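DNA alpha-glucosyltransferase (Enterobacteria phage T4, PDB 1XV5) is a phage glycosyltransferase of the GT-B clan, built from two Rossmann-like domains, with uridine-5'-diphosphate bound in the model. Local coordinates at residues A[111-116]-A[393-398]; A[187-192]-A[377-382]; A[382-385]-A[389-392]. All coordinates share one frame; numbering follows the deposited sequence.

Contact 1: A[111-116]-A[393-398]. With EDO (1,2-ethanediol), chain D.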
loop_
_atom_site.group_PDB
_atom_site.type_symbol
_atom_site.label_atom_id
_atom_site.label_comp_id
_atom_site.label_asym_id
_atom_site.label_seq_id
_atom_site.Cartn_x
_atom_site.Cartn_y
_atom_site.Cartn_z
ATOM N N VAL A 111 5.227 -18.521 -5.147
ATOM C CA VAL A 111 4.114 -17.838 -4.511
ATOM C C VAL A 111 3.834 -16.537 -5.253
ATOM O O VAL A 111 4.730 -15.715 -5.445
ATOM C CB VAL A 111 4.439 -17.518 -3.041
ATOM C CG1 VAL A 111 3.241 -16.858 -2.378
ATOM C CG2 VAL A 111 4.828 -18.795 -2.310
ATOM N N VAL A 112 2.591 -16.354 -5.677
ATOM C CA VAL A 112 2.231 -15.144 -6.394
ATOM C C VAL A 112 1.233 -14.298 -5.621
ATOM O O VAL A 112 0.167 -14.774 -5.231
ATOM C CB VAL A 112 1.631 -15.469 -7.772
ATOM C CG1 VAL A 112 1.217 -14.184 -8.469
ATOM C CG2 VAL A 112 2.652 -16.227 -8.613
ATOM N N TYR A 113 1.600 -13.042 -5.396
ATOM C CA TYR A 113 0.743 -12.100 -4.689
ATOM C C TYR A 113 0.219 -11.071 -5.682
ATOM O O TYR A 113 1.003 -10.444 -6.402
ATOM C CB TYR A 113 1.531 -11.345 -3.612
ATOM C CG TYR A 113 1.763 -12.075 -2.307
ATOM C CD1 TYR A 113 0.883 -11.918 -1.232
ATOM C CD2 TYR A 113 2.893 -12.872 -2.122
ATOM C CE1 TYR A 113 1.134 -12.528 0.001
ATOM C CE2 TYR A 113 3.153 -13.486 -0.899
ATOM C CZ TYR A 113 2.273 -13.308 0.159
ATOM O OH TYR A 113 2.546 -13.883 1.376
ATOM N N GLN A 114 -1.098 -10.907 -5.736
ATOM C CA GLN A 114 -1.677 -9.900 -6.609
ATOM C C GLN A 114 -1.971 -8.728 -5.687
ATOM O O GLN A 114 -2.893 -8.780 -4.874
ATOM C CB GLN A 114 -2.972 -10.381 -7.260
ATOM C CG GLN A 114 -3.594 -9.297 -8.120
ATOM C CD GLN A 114 -2.576 -8.673 -9.056
ATOM O OE1 GLN A 114 -2.065 -9.332 -9.967
ATOM N NE2 GLN A 114 -2.262 -7.406 -8.829
ATOM N N HIS A 115 -1.173 -7.674 -5.822
ATOM C CA HIS A 115 -1.286 -6.495 -4.974
ATOM C C HIS A 115 -2.194 -5.382 -5.469
ATOM O O HIS A 115 -2.459 -4.427 -4.734
ATOM C CB HIS A 115 0.113 -5.932 -4.732
ATOM C CG HIS A 115 0.993 -6.840 -3.934
ATOM N ND1 HIS A 115 0.822 -7.038 -2.580
ATOM C CD2 HIS A 115 2.027 -7.632 -4.302
ATOM C CE1 HIS A 115 1.712 -7.913 -2.150
ATOM N NE2 HIS A 115 2.455 -8.291 -3.176
ATOM N N ASP A 116 -2.675 -5.495 -6.701
ATOM C CA ASP A 116 -3.531 -4.455 -7.257
ATOM C C ASP A 116 -5.022 -4.771 -7.191
ATOM O O ASP A 116 -5.417 -5.902 -6.899
ATOM C CB ASP A 116 -3.080 -4.139 -8.682
ATOM C CG ASP A 116 -1.710 -3.472 -8.713
ATOM O OD1 ASP A 116 -1.062 -3.465 -9.781
ATOM O OD2 ASP A 116 -1.282 -2.947 -7.658
ATOM N N LYS A 393 2.680 -14.417 9.448
ATOM C CA LYS A 393 2.653 -15.762 10.017
ATOM C C LYS A 393 1.498 -16.507 9.355
ATOM O O LYS A 393 1.637 -17.662 8.948
ATOM C CB LYS A 393 2.433 -15.704 11.532
ATOM C CG LYS A 393 2.059 -17.048 12.157
ATOM C CD LYS A 393 3.140 -18.090 11.935
ATOM C CE LYS A 393 2.689 -19.476 12.380
ATOM N NZ LYS A 393 2.219 -19.490 13.790
ATOM N N GLU A 394 0.355 -15.832 9.241
ATOM C CA GLU A 394 -0.821 -16.419 8.610
ATOM C C GLU A 394 -0.475 -16.832 7.176
ATOM O O GLU A 394 -0.807 -17.931 6.737
ATOM C CB GLU A 394 -1.977 -15.410 8.580
ATOM C CG GLU A 394 -3.266 -15.959 7.970
ATOM C CD GLU A 394 -4.334 -14.891 7.774
ATOM O OE1 GLU A 394 -4.629 -14.152 8.738
ATOM O OE2 GLU A 394 -4.880 -14.798 6.654
ATOM N N GLN A 395 0.200 -15.943 6.455
ATOM C CA GLN A 395 0.576 -16.212 5.072
ATOM C C GLN A 395 1.611 -17.325 4.985
ATOM O O GLN A 395 1.547 -18.171 4.097
ATOM C CB GLN A 395 1.101 -14.927 4.418
ATOM C CG GLN A 395 0.059 -13.808 4.448
ATOM C CD GLN A 395 0.604 -12.443 4.084
ATOM O OE1 GLN A 395 0.048 -11.419 4.493
ATOM N NE2 GLN A 395 1.683 -12.412 3.309
ATOM N N PHE A 396 2.557 -17.330 5.916
ATOM C CA PHE A 396 3.594 -18.354 5.932
ATOM C C PHE A 396 2.970 -19.737 6.114
ATOM O O PHE A 396 3.380 -20.703 5.468
ATOM C CB PHE A 396 4.597 -18.073 7.055
ATOM C CG PHE A 396 5.711 -19.080 7.142
ATOM C CD1 PHE A 396 5.564 -20.241 7.896
ATOM C CD2 PHE A 396 6.904 -18.875 6.456
ATOM C CE1 PHE A 396 6.588 -21.182 7.965
ATOM C CE2 PHE A 396 7.937 -19.815 6.519
ATOM C CZ PHE A 396 7.775 -20.968 7.276
ATOM N N ASP A 397 1.977 -19.829 6.990
ATOM C CA ASP A 397 1.310 -21.104 7.234
ATOM C C ASP A 397 0.585 -21.599 5.988
ATOM O O ASP A 397 0.559 -22.799 5.710
ATOM C CB ASP A 397 0.338 -20.971 8.407
ATOM C CG ASP A 397 1.053 -20.864 9.738
ATOM O OD1 ASP A 397 0.396 -20.542 10.750
ATOM O OD2 ASP A 397 2.278 -21.112 9.771
ATOM N N ILE A 398 0.004 -20.670 5.236
ATOM C CA ILE A 398 -0.707 -21.013 4.013
ATOM C C ILE A 398 0.285 -21.438 2.930
ATOM O O ILE A 398 0.030 -22.372 2.168
ATOM C CB ILE A 398 -1.526 -19.809 3.496
ATOM C CG1 ILE A 398 -2.687 -19.523 4.451
ATOM C CG2 ILE A 398 -2.036 -20.083 2.083
ATOM C CD1 ILE A 398 -3.470 -18.256 4.114
HETATM C C1 EDO D . 0.623 0.267 -7.516
HETATM O O1 EDO D . 0.718 -0.970 -8.245
HETATM C C2 EDO D . 1.380 0.198 -6.183
HETATM O O2 EDO D . 0.779 -0.741 -5.277
#
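Tyr113 and Gln395 meet through the ends of their side chains, the hydroxyl against the amide, where the C-terminal helix 388-399 packs against the N-terminal Rossmann-like domain of this GT-B protein. Tyr113 lies on strand 109-114, an inner strand of the parallel sheet. Its ring reaches out from the strand, and Gln395 reaches back from the helix. Both residues are buried, and they alone make the contact between 111-116 and 393-398.

The two side chains approach at a slant. The plane of the Gln395 amide is turned 58° from the Tyr113 ring. The amide meets the hydroxyl end of that ring at its edge, not over a face. The glutamine chain is extended beyond CG (chi2 168°), which brings the amide up to the hydroxyl end, slightly beyond OH and near the ring plane. The amide is probably flipped in the model, so the identity of its nearer atom is uncertain.

Other aromatic residues enclose the pair. Phe139 stacks on Tyr113, and Phe175 meets the tyrosine edge-to-face. Gln395 touches Phe20, Phe139, Phe175 and Pro178, so the side chain is surrounded mostly by rings. One residue before Gln395, Glu394 forms a salt bridge with Arg304.

The hydroxyl also rests against the aliphatic root of the glutamine: Tyr113 OH is 3.5 Å from Gln395 CB.

Contact 2: A[187-192]-A[377-382]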
loop_
_atom_site.group_PDB
_atom_site.type_symbol
_atom_site.label_atom_id
_atom_site.label_comp_id
_atom_site.label_asym_id
_atom_site.label_seq_id
_atom_site.Cartn_x
_atom_site.Cartn_y
_atom_site.Cartn_z
ATOM N N THR A 187 10.301 4.089 16.537
ATOM C CA THR A 187 11.200 5.001 15.842
ATOM C C THR A 187 10.665 6.421 15.658
ATOM O O THR A 187 11.444 7.372 15.623
ATOM C CB THR A 187 11.564 4.446 14.438
ATOM O OG1 THR A 187 12.259 3.201 14.581
ATOM C CG2 THR A 187 12.447 5.424 13.675
ATOM N N TYR A 188 9.348 6.577 15.557
ATOM C CA TYR A 188 8.777 7.901 15.313
ATOM C C TYR A 188 7.809 8.504 16.319
ATOM O O TYR A 188 7.553 9.705 16.264
ATOM C CB TYR A 188 8.089 7.917 13.944
ATOM C CG TYR A 188 9.021 7.596 12.807
ATOM C CD1 TYR A 188 9.160 6.289 12.343
ATOM C CD2 TYR A 188 9.808 8.588 12.234
ATOM C CE1 TYR A 188 10.061 5.977 11.335
ATOM C CE2 TYR A 188 10.720 8.288 11.225
ATOM C CZ TYR A 188 10.840 6.981 10.782
ATOM O OH TYR A 188 11.744 6.674 9.794
ATOM N N TRP A 189 7.261 7.694 17.217
ATOM C CA TRP A 189 6.290 8.198 18.187
ATOM C C TRP A 189 6.801 9.421 18.950
ATOM O O TRP A 189 7.909 9.418 19.491
ATOM C CB TRP A 189 5.910 7.085 19.163
ATOM C CG TRP A 189 4.591 7.290 19.857
ATOM C CD1 TRP A 189 4.366 7.981 21.014
ATOM C CD2 TRP A 189 3.324 6.754 19.457
ATOM N NE1 TRP A 189 3.037 7.902 21.363
ATOM C CE2 TRP A 189 2.374 7.156 20.425
ATOM C CE3 TRP A 189 2.898 5.971 18.376
ATOM C CZ2 TRP A 189 1.021 6.798 20.344
ATOM C CZ3 TRP A 189 1.549 5.614 18.295
ATOM C CH2 TRP A 189 0.629 6.031 19.277
ATOM N N LYS A 190 5.979 10.464 18.992
ATOM C CA LYS A 190 6.334 11.701 19.676
ATOM C C LYS A 190 5.471 11.920 20.910
ATOM O O LYS A 190 4.367 11.386 21.006
ATOM C CB LYS A 190 6.132 12.900 18.743
ATOM C CG LYS A 190 6.967 12.885 17.473
ATOM C CD LYS A 190 8.435 13.141 17.770
ATOM C CE LYS A 190 9.260 13.194 16.488
ATOM N NZ LYS A 190 9.241 11.894 15.764
ATOM N N ASP A 191 5.976 12.708 21.852
ATOM C CA ASP A 191 5.200 13.028 23.039
ATOM C C ASP A 191 4.137 13.986 22.508
ATOM O O ASP A 191 4.402 14.746 21.573
ATOM C CB ASP A 191 6.071 13.726 24.088
ATOM C CG ASP A 191 5.313 14.017 25.375
ATOM O OD1 ASP A 191 4.660 15.080 25.470
ATOM O OD2 ASP A 191 5.360 13.171 26.293
ATOM N N VAL A 192 2.944 13.951 23.091
ATOM C CA VAL A 192 1.853 14.804 22.627
ATOM C C VAL A 192 2.202 16.296 22.589
ATOM O O VAL A 192 1.687 17.039 21.750
ATOM C CB VAL A 192 0.566 14.583 23.477
ATOM C CG1 VAL A 192 0.773 15.075 24.901
ATOM C CG2 VAL A 192 -0.620 15.286 22.822
ATOM N N LYS A 377 -5.300 3.978 21.440
ATOM C CA LYS A 377 -6.293 3.002 21.004
ATOM C C LYS A 377 -6.107 2.669 19.523
ATOM O O LYS A 377 -6.161 1.504 19.136
ATOM C CB LYS A 377 -7.715 3.520 21.239
ATOM C CG LYS A 377 -8.155 3.448 22.697
ATOM C CD LYS A 377 -9.632 3.782 22.878
ATOM C CE LYS A 377 -9.925 5.239 22.582
ATOM N NZ LYS A 377 -11.321 5.605 22.976
ATOM N N ALA A 378 -5.876 3.691 18.701
ATOM C CA ALA A 378 -5.693 3.485 17.265
ATOM C C ALA A 378 -4.470 2.627 16.996
ATOM O O ALA A 378 -4.515 1.712 16.177
ATOM C CB ALA A 378 -5.557 4.820 16.551
ATOM N N TYR A 379 -3.372 2.941 17.672
ATOM C CA TYR A 379 -2.149 2.173 17.499
ATOM C C TYR A 379 -2.379 0.701 17.821
ATOM O O TYR A 379 -2.007 -0.174 17.040
ATOM C CB TYR A 379 -1.035 2.729 18.389
ATOM C CG TYR A 379 0.176 1.819 18.472
ATOM C CD1 TYR A 379 0.330 0.928 19.533
ATOM C CD2 TYR A 379 1.144 1.819 17.465
ATOM C CE1 TYR A 379 1.418 0.057 19.590
ATOM C CE2 TYR A 379 2.235 0.952 17.512
ATOM C CZ TYR A 379 2.365 0.075 18.577
ATOM O OH TYR A 379 3.436 -0.789 18.630
ATOM N N GLU A 380 -2.994 0.423 18.967
ATOM C CA GLU A 380 -3.243 -0.961 19.361
ATOM C C GLU A 380 -4.196 -1.668 18.403
ATOM O O GLU A 380 -3.998 -2.831 18.063
ATOM C CB GLU A 380 -3.812 -1.024 20.783
ATOM C CG GLU A 380 -4.113 -2.447 21.254
ATOM C CD GLU A 380 -2.871 -3.320 21.331
ATOM O OE1 GLU A 380 -3.015 -4.559 21.413
ATOM O OE2 GLU A 380 -1.747 -2.772 21.320
ATOM N N PHE A 381 -5.232 -0.962 17.965
ATOM C CA PHE A 381 -6.205 -1.547 17.050
ATOM C C PHE A 381 -5.566 -1.943 15.722
ATOM O O PHE A 381 -5.768 -3.051 15.226
ATOM C CB PHE A 381 -7.335 -0.553 16.778
ATOM C CG PHE A 381 -8.418 -1.094 15.884
ATOM C CD1 PHE A 381 -9.318 -2.044 16.355
ATOM C CD2 PHE A 381 -8.543 -0.647 14.573
ATOM C CE1 PHE A 381 -10.331 -2.540 15.536
ATOM C CE2 PHE A 381 -9.549 -1.133 13.744
ATOM C CZ PHE A 381 -10.450 -2.084 14.226
ATOM N N LEU A 382 -4.803 -1.023 15.143
ATOM C CA LEU A 382 -4.154 -1.282 13.868
ATOM C C LEU A 382 -3.084 -2.360 14.010
ATOM O O LEU A 382 -2.870 -3.151 13.097
ATOM C CB LEU A 382 -3.570 0.020 13.314
ATOM C CG LEU A 382 -4.658 1.053 12.981
ATOM C CD1 LEU A 382 -4.015 2.361 12.542
ATOM C CD2 LEU A 382 -5.577 0.512 11.884
#
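The loop that leaves helix 181-188 meets the long helix 368-386, and between 187-192 and 377-382 the contact is one aromatic pair, Trp189 and Tyr379. Trp189 is the first residue after helix 181-188 to depart from helical backbone angles. Its CA is still 10.4 Å from the CA of Tyr379, so the side chains bridge the distance.

The far end of the indole does the touching. Trp189 CH2 is 3.8 Å from Tyr379 CB, and Trp189 CZ3 is 3.9 Å from Tyr379 CD2. The benzo ring therefore reaches the root and one flank of the tyrosine, not its hydroxyl. The rings meet obliquely, with planes at 78° and centroids 5.5 Å apart. The indole of Trp189 swings away from its own backbone N (chi1 -158°), which sends the six-membered ring across to the helix.

In the GT-B fold a C-terminal helical segment returns to the N-terminal domain after the second Rossmann-like domain. Helix 368-386 belongs to that final helical part, and helix 181-188 follows the last strand of the first sheet. Arg185 makes cation-pi contacts with both Trp189 and Tyr379. Trp189 also lies on Arg375 and Glu376, one turn earlier on the same helix, and Arg375 is hydrogen-bonded to Lys190 O.

The loop is braced next to the tryptophan. Lys190 NZ donates to Tyr188 O at 2.8 Å, tilted 30° from the carbonyl plane. The same ammonium forms a salt bridge with Glu283 and a hydrogen bond with Ser286.

Contact 3: A[382-385]-A[389-392]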
loop_
_atom_site.group_PDB
_atom_site.type_symbol
_atom_site.label_atom_id
_atom_site.label_comp_id
_atom_site.label_asym_id
_atom_site.label_seq_id
_atom_site.Cartn_x
_atom_site.Cartn_y
_atom_site.Cartn_z
ATOM N N LEU A 382 -4.803 -1.023 15.143
ATOM C CA LEU A 382 -4.154 -1.282 13.868
ATOM C C LEU A 382 -3.084 -2.360 14.010
ATOM O O LEU A 382 -2.870 -3.151 13.097
ATOM C CB LEU A 382 -3.570 0.020 13.314
ATOM C CG LEU A 382 -4.658 1.053 12.981
ATOM C CD1 LEU A 382 -4.015 2.361 12.542
ATOM C CD2 LEU A 382 -5.577 0.512 11.884
ATOM N N TYR A 383 -2.419 -2.389 15.160
ATOM C CA TYR A 383 -1.403 -3.407 15.424
ATOM C C TYR A 383 -2.081 -4.783 15.399
ATOM O O TYR A 383 -1.631 -5.711 14.720
ATOM C CB TYR A 383 -0.779 -3.161 16.798
ATOM C CG TYR A 383 -0.009 -4.339 17.344
ATOM C CD1 TYR A 383 1.226 -4.702 16.807
ATOM C CD2 TYR A 383 -0.529 -5.108 18.384
ATOM C CE1 TYR A 383 1.926 -5.805 17.294
ATOM C CE2 TYR A 383 0.162 -6.215 18.878
ATOM C CZ TYR A 383 1.388 -6.554 18.328
ATOM O OH TYR A 383 2.083 -7.637 18.822
ATOM N N GLN A 384 -3.176 -4.905 16.146
ATOM C CA GLN A 384 -3.921 -6.156 16.208
ATOM C C GLN A 384 -4.464 -6.545 14.837
ATOM O O GLN A 384 -4.527 -7.721 14.490
ATOM C CB GLN A 384 -5.089 -6.028 17.194
ATOM C CG GLN A 384 -4.661 -5.982 18.653
ATOM C CD GLN A 384 -4.126 -7.318 19.140
ATOM O OE1 GLN A 384 -3.409 -7.388 20.139
ATOM N NE2 GLN A 384 -4.483 -8.386 18.440
ATOM N N HIS A 385 -4.845 -5.548 14.049
ATOM C CA HIS A 385 -5.409 -5.831 12.743
ATOM C C HIS A 385 -4.439 -6.227 11.645
ATOM O O HIS A 385 -4.725 -7.150 10.881
ATOM C CB HIS A 385 -6.224 -4.639 12.241
ATOM C CG HIS A 385 -6.937 -4.908 10.951
ATOM N ND1 HIS A 385 -6.608 -4.277 9.769
ATOM C CD2 HIS A 385 -7.927 -5.778 10.649
ATOM C CE1 HIS A 385 -7.366 -4.751 8.796
ATOM N NE2 HIS A 385 -8.175 -5.662 9.304
ATOM N N SER A 389 3.729 -9.426 12.560
ATOM C CA SER A 389 3.823 -10.563 13.472
ATOM C C SER A 389 2.630 -11.503 13.353
ATOM O O SER A 389 2.750 -12.704 13.607
ATOM C CB SER A 389 3.971 -10.084 14.923
ATOM O OG SER A 389 2.800 -9.438 15.387
ATOM N N PHE A 390 1.486 -10.956 12.958
ATOM C CA PHE A 390 0.271 -11.741 12.792
ATOM C C PHE A 390 0.046 -12.192 11.351
ATOM O O PHE A 390 -0.065 -13.385 11.067
ATOM C CB PHE A 390 -0.961 -10.928 13.205
ATOM C CG PHE A 390 -0.950 -10.475 14.632
ATOM C CD1 PHE A 390 -0.954 -11.398 15.672
ATOM C CD2 PHE A 390 -0.964 -9.116 14.939
ATOM C CE1 PHE A 390 -0.974 -10.972 17.000
ATOM C CE2 PHE A 390 -0.985 -8.681 16.261
ATOM C CZ PHE A 390 -0.990 -9.611 17.295
ATOM N N CYS A 391 -0.024 -11.220 10.445
ATOM C CA CYS A 391 -0.315 -11.492 9.046
ATOM C C CYS A 391 0.708 -12.309 8.267
ATOM O O CYS A 391 0.327 -13.219 7.537
ATOM C CB CYS A 391 -0.607 -10.179 8.322
ATOM S SG CYS A 391 -1.873 -9.179 9.160
ATOM N N PHE A 392 1.996 -11.999 8.400
ATOM C CA PHE A 392 2.993 -12.777 7.672
ATOM C C PHE A 392 3.054 -14.217 8.187
ATOM O O PHE A 392 3.422 -15.136 7.449
ATOM C CB PHE A 392 4.369 -12.097 7.732
ATOM C CG PHE A 392 4.569 -11.054 6.661
ATOM C CD1 PHE A 392 4.984 -9.766 6.986
ATOM C CD2 PHE A 392 4.322 -11.360 5.324
ATOM C CE1 PHE A 392 5.149 -8.794 5.994
ATOM C CE2 PHE A 392 4.482 -10.395 4.321
ATOM C CZ PHE A 392 4.896 -9.110 4.661
HETATM O O HOH W 1 2.783 -10.850 17.809
#
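This is a helix-to-helix contact across the bend between the last two helices of this GT-B chain, 368-386 and 388-399. Phe390 carries most of it. Its ring presents an edge to a face of Tyr383, a T-shaped pair with centroids 5.2 Å apart and planes at 62°. Phe390 CE2 sits 3.7 Å above the tyrosine plane, toward the rim of the ring.

The same edge of Phe390 also faces the end of the first helix. Tyr383 O lies in the plane of the phenyl ring, 3.4 Å from Phe390 CE2. One edge of the phenyl thus meets both the ring and the backbone carbonyl of Tyr383. Gln384 bends at chi2 (-70°), which brings its amide back toward Phe390 CZ. The amide and phenyl planes are 37° apart.

Arg333 adds a cation-pi contact to Phe390 and donates to Gln384 O, so it spans both helices. Deeper in the bend, Cys391 SG is 3.9 Å from His385 O. The side chain of His385 leaves the backbone away from 389-392, and its NE2 is hydrogen-bonded to Lys331 O.

Ser389 lies on the exposed side of the contact. Its hydroxyl is bonded to Asp387 in the short connection. It lies above the centre of its neighbour's phenyl ring. A water donates to Ser389 OG at 2.8 Å and makes a weak link of 3.4 Å to Tyr383 OH.

In the fold
The three contacts follow the C-terminal helical tail of the chain. Contact 2 lies on helix 368-386, contact 3 at the bend after it, and contact 1 on helix 388-399. Contacts 2 and 3 share Leu382, and their centres are about 15 Å apart. Contact 3 is about 14 Å from contact 1, centre to centre. Contacts 1 and 2 do not touch: their nearest atoms are about 12 Å apart. Contact 1 joins the tail to the first sheet, and contact 2 joins it to the exit of helix 181-188. The side chains of Tyr113 and His385 each lie about 12 Å from the bound uridine-5'-diphosphate.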